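Local coordinates for hypothetical protein (Catenulispora acidiphila, PDB 4H3U) that is of unknown function but has a ketosteroid isomerase-like fold and is a potential participant in trimethylamine metabolism, at residues Ala36-Thr41 / Ser72-Arg77; Ala80-Val85 / Gly107-Ala112; Val87-Ala92 / Val99-Val104. One frame throughout, in Å; residues are numbered along the deposited sequence. Where two conformers were deposited one is given.

Interaction 1. Residues Ala36-Thr41 / Ser72-Arg77; sequences AAWTGT and SGWKAR
A37 takes part through its backbone, its carbonyl O lying 3.5 Å from CE of K75 on the facing helix. Its small side chain turns aside to pack on L46, so that the carbonyl, not the methyl, meets the lysine. W38 carries most of the apolar contact. The outer edge of its six-membered ring is directed at the indole of W74, CH2 coming to 3.6 Å from CD1 with that atom near the W38 plane. The two ring planes stand almost perpendicular, at 87°. CE3 of the same ring packs against the aliphatic CD of K75 at 3.7 Å, the lysine chain and the indole running antiparallel alongside one another. K75 reaches across with CG anti to its backbone N (chi1 168°) and a single bend at chi2, and this brings NZ to the closing turn of helix 29-39. There NZ donates to W38 O at 2.7 Å, approaching from above the carbonyl plane, and to G40 O at 2.8 Å, tilted 22° from that carbonyl's plane. Carbonyls at a helix C-terminus lack the next turn's N-H donors and lie at the negative end of the helix dipole, so an ammonium probably suits W38 O and the adjoining G40 O. At G40 the chain leaves the helix, and a side chain here would be crowded by A36 O, so glycine fits. Because NZ also forms a salt bridge with D79, a methionine in place of K75 would probably leave both carbonyls and the D79 carboxylate without their buried cationic partner. L46 of helix 43-47 also touches W38 and K75, while W38 packs on V85 and V87 of strand 82-95 and gives its NE1 to Y56. W74 continues the layer onto A63 and M65 of strand 63-66.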
loop_
_atom_site.group_PDB
_atom_site.type_symbol
_atom_site.label_atom_id
_atom_site.label_comp_id
_atom_site.label_asym_id
_atom_site.label_seq_id
_atom_site.Cartn_x
_atom_site.Cartn_y
_atom_site.Cartn_z
ATOM N N ALA A 36 12.995 -8.390 -11.120
ATOM C CA ALA A 36 14.220 -9.156 -11.284
ATOM C C ALA A 36 15.347 -8.528 -10.440
ATOM O O ALA A 36 16.183 -9.242 -9.873
ATOM C CB ALA A 36 14.618 -9.245 -12.740
ATOM N N ALA A 37 15.378 -7.206 -10.354
ATOM C CA ALA A 37 16.386 -6.508 -9.559
ATOM C C ALA A 37 16.189 -6.819 -8.073
ATOM O O ALA A 37 17.122 -7.147 -7.348
ATOM C CB ALA A 37 16.321 -5.016 -9.829
ATOM N N TRP A 38 14.947 -6.791 -7.610
ATOM C CA TRP A 38 14.690 -7.120 -6.203
ATOM C C TRP A 38 14.962 -8.594 -5.877
ATOM O O TRP A 38 15.386 -8.901 -4.761
ATOM C CB TRP A 38 13.228 -6.792 -5.844
ATOM C CG TRP A 38 13.067 -5.421 -5.310
ATOM C CD1 TRP A 38 12.394 -4.359 -5.848
ATOM C CD2 TRP A 38 13.650 -4.949 -4.090
ATOM N NE1 TRP A 38 12.517 -3.252 -5.036
ATOM C CE2 TRP A 38 13.283 -3.596 -3.951
ATOM C CE3 TRP A 38 14.470 -5.524 -3.105
ATOM C CZ2 TRP A 38 13.729 -2.815 -2.882
ATOM C CZ3 TRP A 38 14.877 -4.752 -2.039
ATOM C CH2 TRP A 38 14.517 -3.431 -1.942
ATOM N N THR A 39 14.728 -9.491 -6.845
ATOM C CA THR A 39 14.878 -10.929 -6.625
ATOM C C THR A 39 16.320 -11.397 -6.761
ATOM O O THR A 39 16.704 -12.401 -6.174
ATOM C CB THR A 39 13.930 -11.668 -7.562
ATOM O OG1 THR A 39 12.594 -11.250 -7.259
ATOM C CG2 THR A 39 14.069 -13.182 -7.458
ATOM N N GLY A 40 17.121 -10.655 -7.497
ATOM C CA GLY A 40 18.526 -10.966 -7.713
ATOM C C GLY A 40 19.408 -10.553 -6.555
ATOM O O GLY A 40 18.926 -10.194 -5.489
ATOM N N THR A 41 20.708 -10.584 -6.784
ATOM C CA THR A 41 21.696 -10.375 -5.724
ATOM C C THR A 41 22.572 -9.149 -6.064
ATOM O O THR A 41 23.597 -8.976 -5.442
ATOM C CB THR A 41 22.594 -11.647 -5.578
ATOM O OG1 THR A 41 23.265 -11.875 -6.816
ATOM C CG2 THR A 41 21.737 -12.858 -5.208
ATOM N N SER A 72 20.296 1.749 -4.752
ATOM C CA SER A 72 21.025 0.497 -4.758
ATOM C C SER A 72 21.378 0.110 -3.299
ATOM O O SER A 72 21.285 -1.065 -2.917
ATOM C CB SER A 72 22.268 0.670 -5.577
ATOM O OG SER A 72 21.956 0.851 -6.930
ATOM N N GLY A 73 21.752 1.087 -2.473
ATOM C CA GLY A 73 22.023 0.850 -1.067
ATOM C C GLY A 73 20.851 0.297 -0.300
ATOM O O GLY A 73 21.063 -0.458 0.668
ATOM N N TRP A 74 19.613 0.607 -0.683
ATOM C CA TRP A 74 18.423 0.053 -0.044
ATOM C C TRP A 74 18.266 -1.433 -0.377
ATOM O O TRP A 74 17.916 -2.215 0.505
ATOM C CB TRP A 74 17.185 0.880 -0.443
ATOM C CG TRP A 74 15.871 0.347 0.071
ATOM C CD1 TRP A 74 14.808 -0.030 -0.683
ATOM C CD2 TRP A 74 15.475 0.171 1.445
ATOM N NE1 TRP A 74 13.774 -0.427 0.119
ATOM C CE2 TRP A 74 14.174 -0.354 1.431
ATOM C CE3 TRP A 74 16.117 0.339 2.684
ATOM C CZ2 TRP A 74 13.466 -0.621 2.602
ATOM C CZ3 TRP A 74 15.426 0.064 3.826
ATOM C CH2 TRP A 74 14.129 -0.429 3.799
ATOM N N LYS A 75 18.557 -1.841 -1.602
ATOM C CA LYS A 75 18.590 -3.269 -1.923
ATOM C C LYS A 75 19.672 -3.943 -1.092
ATOM O O LYS A 75 19.434 -5.025 -0.527
ATOM C CB LYS A 75 18.786 -3.453 -3.420
ATOM C CG LYS A 75 19.131 -4.902 -3.865
ATOM C CD LYS A 75 18.137 -5.959 -3.491
ATOM C CE LYS A 75 18.548 -7.295 -4.172
ATOM N NZ LYS A 75 17.823 -8.445 -3.595
ATOM N N ALA A 76 20.864 -3.356 -0.993
ATOM C CA ALA A 76 21.918 -3.937 -0.190
ATOM C C ALA A 76 21.520 -4.077 1.292
ATOM O O ALA A 76 21.759 -5.116 1.910
ATOM C CB ALA A 76 23.216 -3.152 -0.327
ATOM N N ARG A 77 20.913 -3.051 1.856
ATOM C CA ARG A 77 20.485 -3.051 3.243
ATOM C C ARG A 77 19.405 -4.082 3.499
ATOM O O ARG A 77 19.383 -4.756 4.534
ATOM C CB ARG A 77 20.018 -1.662 3.645
ATOM C CG ARG A 77 21.114 -0.601 3.757
ATOM C CD ARG A 77 20.577 0.853 3.634
ATOM N NE ARG A 77 19.533 1.179 4.603
ATOM C CZ ARG A 77 18.723 2.238 4.513
ATOM N NH1 ARG A 77 18.772 3.039 3.439
ATOM N NH2 ARG A 77 17.816 2.466 5.472
#

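Interaction 2. Residues Ala80-Val85 / Gly107-Ala112; sequences AMIENV and GHIKGA
E83 and H108 form the antiparallel hydrogen-bonded pair: E83 N donates to H108 O and H108 N to E83 O, each at 2.9 Å. A third backbone bond, K110 N to M81 O, is nearly straight (173°) and carries the pairing past the end of the strand. Water 2 donates to M81 O and K110 O, bridging the same two residues. The charged contacts belong to K110, whose chain, extended beyond CG, runs past M81 O so that NZ makes a weak bond to A80 O (3.3 Å) and a long salt bridge to E83 OE2 (3.7 Å), with a further weak bond to D79 O. Water 1 accepts from NZ at 2.6 Å and donates to A80 O. Long, flexible charged side chains suit this water-lined, exposed side. On the other face I82 meets I109, CG1 to CG1 at 4.1 Å, while CG2 of I82 lies over the backbone of G107 and H108; a side chain at G107 would clash with it. The contact closes the open end of the hairpin where helix 68-81 runs into strand 82-95, with I109 packing on V143 and S147 of helix 140-147 and I82 on Y105.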
loop_
_atom_site.group_PDB
_atom_site.type_symbol
_atom_site.label_atom_id
_atom_site.label_comp_id
_atom_site.label_asym_id
_atom_site.label_seq_id
_atom_site.Cartn_x
_atom_site.Cartn_y
_atom_site.Cartn_z
ATOM N N ALA A 80 21.011 -7.478 3.514
ATOM C CA ALA A 80 21.767 -7.708 4.736
ATOM C C ALA A 80 20.849 -8.141 5.873
ATOM O O ALA A 80 21.278 -8.903 6.724
ATOM C CB ALA A 80 22.501 -6.431 5.129
HETATM N N MSE A 81 19.596 -7.704 5.906
HETATM C CA MSE A 81 18.647 -8.027 6.961
HETATM C C MSE A 81 17.742 -9.204 6.657
HETATM O O MSE A 81 17.297 -9.857 7.599
HETATM C CB MSE A 81 17.760 -6.789 7.200
HETATM C CG MSE A 81 16.768 -6.871 8.384
HETATM SE SE MSE A 81 15.585 -5.324 8.606
HETATM C CE MSE A 81 17.080 -4.033 8.362
ATOM N N ILE A 82 17.533 -9.505 5.381
ATOM C CA ILE A 82 16.571 -10.477 4.955
ATOM C C ILE A 82 17.151 -11.407 3.913
ATOM O O ILE A 82 17.679 -10.961 2.911
ATOM C CB ILE A 82 15.335 -9.770 4.332
ATOM C CG1 ILE A 82 14.794 -8.705 5.292
ATOM C CG2 ILE A 82 14.255 -10.780 3.999
ATOM C CD1 ILE A 82 13.544 -7.993 4.791
ATOM N N GLU A 83 17.109 -12.707 4.216
ATOM C CA GLU A 83 17.567 -13.702 3.300
ATOM C C GLU A 83 16.484 -14.017 2.243
ATOM O O GLU A 83 15.285 -13.941 2.505
ATOM C CB GLU A 83 17.834 -15.022 4.079
ATOM C CG GLU A 83 18.616 -16.076 3.296
ATOM C CD GLU A 83 20.135 -15.792 3.205
ATOM O OE1 GLU A 83 20.908 -16.677 2.818
ATOM O OE2 GLU A 83 20.558 -14.632 3.453
ATOM N N ASN A 84 16.927 -14.396 1.054
ATOM C CA ASN A 84 16.040 -14.878 -0.008
ATOM C C ASN A 84 14.947 -13.868 -0.419
ATOM O O ASN A 84 13.830 -14.266 -0.708
ATOM C CB ASN A 84 15.410 -16.247 0.362
ATOM C CG ASN A 84 14.752 -16.912 -0.808
ATOM O OD1 ASN A 84 15.316 -16.959 -1.907
ATOM N ND2 ASN A 84 13.541 -17.387 -0.607
ATOM N N VAL A 85 15.265 -12.580 -0.412
ATOM C CA VAL A 85 14.285 -11.598 -0.845
ATOM C C VAL A 85 13.832 -11.942 -2.271
ATOM O O VAL A 85 14.672 -12.207 -3.152
ATOM C CB VAL A 85 14.870 -10.182 -0.853
ATOM C CG1 VAL A 85 13.965 -9.209 -1.607
ATOM C CG2 VAL A 85 15.097 -9.704 0.552
ATOM N N GLY A 107 10.551 -13.325 1.888
ATOM C CA GLY A 107 11.928 -13.511 2.345
ATOM C C GLY A 107 11.910 -14.101 3.747
ATOM O O GLY A 107 10.877 -14.515 4.235
ATOM N N HIS A 108 13.075 -14.105 4.368
ATOM C CA HIS A 108 13.194 -14.623 5.729
ATOM C C HIS A 108 14.133 -13.683 6.493
ATOM O O HIS A 108 15.350 -13.687 6.275
ATOM C CB HIS A 108 13.675 -16.079 5.739
ATOM C CG HIS A 108 13.616 -16.741 7.083
ATOM N ND1 HIS A 108 13.698 -18.131 7.213
ATOM C CD2 HIS A 108 13.447 -16.228 8.316
ATOM C CE1 HIS A 108 13.600 -18.406 8.489
ATOM N NE2 HIS A 108 13.476 -17.286 9.188
ATOM N N ILE A 109 13.570 -12.871 7.384
ATOM C CA ILE A 109 14.361 -11.950 8.180
ATOM C C ILE A 109 15.406 -12.769 8.940
ATOM O O ILE A 109 15.054 -13.741 9.643
ATOM C CB ILE A 109 13.451 -11.175 9.152
ATOM C CG1 ILE A 109 12.496 -10.261 8.360
ATOM C CG2 ILE A 109 14.265 -10.347 10.131
ATOM C CD1 ILE A 109 11.362 -9.679 9.164
ATOM N N LYS A 110 16.670 -12.406 8.820
ATOM C CA LYS A 110 17.735 -13.231 9.397
ATOM C C LYS A 110 17.576 -13.251 10.911
ATOM O O LYS A 110 17.465 -12.189 11.579
ATOM C CB LYS A 110 19.116 -12.740 8.966
ATOM C CG LYS A 110 19.315 -12.718 7.470
ATOM C CD LYS A 110 20.721 -12.336 7.063
ATOM C CE LYS A 110 20.791 -12.090 5.569
ATOM N NZ LYS A 110 22.141 -11.694 5.113
ATOM N N GLY A 111 17.593 -14.462 11.482
ATOM C CA GLY A 111 17.404 -14.688 12.918
ATOM C C GLY A 111 15.942 -14.850 13.367
ATOM O O GLY A 111 15.697 -15.215 14.524
ATOM N N ALA A 112 14.963 -14.551 12.506
ATOM C CA ALA A 112 13.537 -14.692 12.878
ATOM C C ALA A 112 13.144 -16.148 12.809
ATOM O O ALA A 112 13.693 -16.917 11.992
ATOM C CB ALA A 112 12.649 -13.913 11.896
HETATM O O HOH W 1 23.833 -10.229 6.490
HETATM O O HOH W 2 17.925 -9.619 10.337
HETATM O O HOH W 3 20.851 -12.056 1.958
#

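Interaction 3. Residues Val87-Ala92 / Val99-Val104; sequences VTITKA and VTIEAV
I89 and I101 make the apolar centre of this hairpin pairing, CD1 of I89 meeting CG2 of I101 at 3.7 Å. The chain of I89 bends at chi2 (-56°), which turns CD1 back toward the neighbouring strand. Beside them CG1 of V87 packs on CB of A103 at 3.9 Å, and A92 sits opposite I101; the small alanines fit beside larger branched neighbours. V87 and I89 pack on helix 29-39, V87 against W34 and W38 and I89 against V31, while I101 packs on T122 and L124 of strand 116-127. Between these pairs lies a classic beta bulge. T90 N and K91 N both donate to E102 O, at 2.8 and 3.2 Å, so one carbonyl serves two residues and the register shifts by one. Farther out, the hydroxyl OG1 of T88 lies 3.5 Å from CB of V104, and water 4 joins T90 OG1 to A103 O. K91 runs alongside E102 in the same direction, with CD of K91 3.7 Å from OE2; their charged atoms stay apart, and E102 instead engages Y93 through OE2 and Q135 of the second subunit through OE1. Apolar residues thus occupy the face turned to the core, while the other face carries T88, K91 and E102 together with V104, and T100 OG1 bonds T100 of the second subunit: one strand pair serves both the core and the dimer interface.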
loop_
_atom_site.group_PDB
_atom_site.type_symbol
_atom_site.label_atom_id
_atom_site.label_comp_id
_atom_site.label_asym_id
_atom_site.label_seq_id
_atom_site.Cartn_x
_atom_site.Cartn_y
_atom_site.Cartn_z
ATOM N N VAL A 87 10.509 -11.029 -5.141
ATOM C CA VAL A 87 9.330 -10.258 -5.501
ATOM C C VAL A 87 8.756 -10.820 -6.791
ATOM O O VAL A 87 9.465 -10.921 -7.760
ATOM C CB VAL A 87 9.673 -8.770 -5.705
ATOM C CG1 VAL A 87 8.492 -8.013 -6.250
ATOM C CG2 VAL A 87 10.164 -8.157 -4.399
ATOM N N THR A 88 7.493 -11.267 -6.728
ATOM C CA THR A 88 6.823 -11.837 -7.889
ATOM C C THR A 88 5.685 -10.911 -8.272
ATOM O O THR A 88 5.028 -10.315 -7.439
ATOM C CB THR A 88 6.298 -13.248 -7.602
ATOM O OG1 THR A 88 5.361 -13.203 -6.553
ATOM C CG2 THR A 88 7.407 -14.154 -7.195
ATOM N N ILE A 89 5.443 -10.769 -9.567
ATOM C CA ILE A 89 4.395 -9.917 -10.068
ATOM C C ILE A 89 3.079 -10.668 -10.192
ATOM O O ILE A 89 3.006 -11.683 -10.898
ATOM C CB ILE A 89 4.812 -9.381 -11.447
ATOM C CG1 ILE A 89 6.164 -8.642 -11.381
ATOM C CG2 ILE A 89 3.728 -8.468 -12.023
ATOM C CD1 ILE A 89 6.202 -7.504 -10.370
ATOM N N THR A 90 2.058 -10.151 -9.546
ATOM C CA THR A 90 0.700 -10.657 -9.643
ATOM C C THR A 90 0.025 -10.038 -10.855
ATOM O O THR A 90 -0.512 -10.757 -11.712
ATOM C CB THR A 90 -0.097 -10.370 -8.376
ATOM O OG1 THR A 90 0.615 -10.899 -7.260
ATOM C CG2 THR A 90 -1.468 -11.017 -8.445
ATOM N N LYS A 91 0.059 -8.702 -10.948
ATOM C CA LYS A 91 -0.447 -7.987 -12.112
ATOM C C LYS A 91 0.096 -6.574 -12.078
ATOM O O LYS A 91 0.543 -6.129 -11.047
ATOM C CB LYS A 91 -1.964 -8.022 -12.210
ATOM C CG LYS A 91 -2.633 -7.299 -11.101
ATOM C CD LYS A 91 -4.171 -7.293 -11.138
ATOM C CE LYS A 91 -4.750 -8.674 -10.954
ATOM N NZ LYS A 91 -6.240 -8.588 -11.035
ATOM N N ALA A 92 0.109 -5.913 -13.208
ATOM C CA ALA A 92 0.563 -4.559 -13.265
ATOM C C ALA A 92 -0.152 -3.864 -14.396
ATOM O O ALA A 92 -0.555 -4.509 -15.359
ATOM C CB ALA A 92 2.072 -4.478 -13.437
ATOM N N VAL A 99 2.641 3.689 -13.244
ATOM C CA VAL A 99 2.531 2.244 -13.291
ATOM C C VAL A 99 2.171 1.773 -11.866
ATOM O O VAL A 99 2.774 2.183 -10.879
ATOM C CB VAL A 99 3.857 1.596 -13.750
ATOM C CG1 VAL A 99 3.769 0.094 -13.725
ATOM C CG2 VAL A 99 4.258 2.077 -15.140
ATOM N N THR A 100 1.184 0.892 -11.805
ATOM C CA THR A 100 0.796 0.248 -10.567
ATOM C C THR A 100 1.174 -1.214 -10.628
ATOM O O THR A 100 0.873 -1.894 -11.627
ATOM C CB THR A 100 -0.700 0.402 -10.333
ATOM O OG1 THR A 100 -1.029 1.778 -10.313
ATOM C CG2 THR A 100 -1.136 -0.304 -9.062
ATOM N N ILE A 101 1.810 -1.697 -9.556
ATOM C CA ILE A 101 2.228 -3.069 -9.455
ATOM C C ILE A 101 1.580 -3.734 -8.265
ATOM O O ILE A 101 1.672 -3.214 -7.154
ATOM C CB ILE A 101 3.751 -3.171 -9.290
ATOM C CG1 ILE A 101 4.517 -2.439 -10.383
ATOM C CG2 ILE A 101 4.188 -4.635 -9.235
ATOM C CD1 ILE A 101 5.993 -2.267 -10.112
ATOM N N GLU A 102 0.918 -4.861 -8.488
ATOM C CA GLU A 102 0.471 -5.736 -7.419
ATOM C C GLU A 102 1.484 -6.908 -7.430
ATOM O O GLU A 102 1.629 -7.635 -8.430
ATOM C CB GLU A 102 -0.936 -6.254 -7.645
ATOM C CG GLU A 102 -1.938 -5.143 -7.576
ATOM C CD GLU A 102 -3.390 -5.565 -7.663
ATOM O OE1 GLU A 102 -3.779 -6.529 -6.951
ATOM O OE2 GLU A 102 -4.167 -4.876 -8.383
ATOM N N ALA A 103 2.213 -7.069 -6.337
ATOM C CA ALA A 103 3.258 -8.074 -6.223
ATOM C C ALA A 103 3.130 -8.833 -4.954
ATOM O O ALA A 103 2.271 -8.548 -4.115
ATOM C CB ALA A 103 4.615 -7.395 -6.248
ATOM N N VAL A 104 3.953 -9.876 -4.823
ATOM C CA VAL A 104 4.137 -10.580 -3.554
ATOM C C VAL A 104 5.601 -10.424 -3.191
ATOM O O VAL A 104 6.488 -10.729 -3.977
ATOM C CB VAL A 104 3.749 -12.078 -3.622
ATOM C CG1 VAL A 104 4.037 -12.788 -2.300
ATOM C CG2 VAL A 104 2.286 -12.216 -3.977
HETATM O O HOH W 4 -0.288 -9.648 -4.996
#

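How the interactions relate
Interaction 1 is the buried contact, whereas interactions 2 and 3 are partly exposed. The latter two hold the same hairpin, strands 82-95 and 98-109: interaction 2 joins its open end, interaction 3 lies nearer the turn and reaches the second subunit. Helix 68-81 is common to interactions 1 and 2, and V85 CG1 touches W38 O where they meet. T39 OG1 probably bonds V87 N, tying interaction 1 to interaction 3. Chemistry follows place: aromatic rings and an enclosed lysine between helices, water-bridged charge at the hairpin's end, and backbone pairing with two contrasting faces in the sheet.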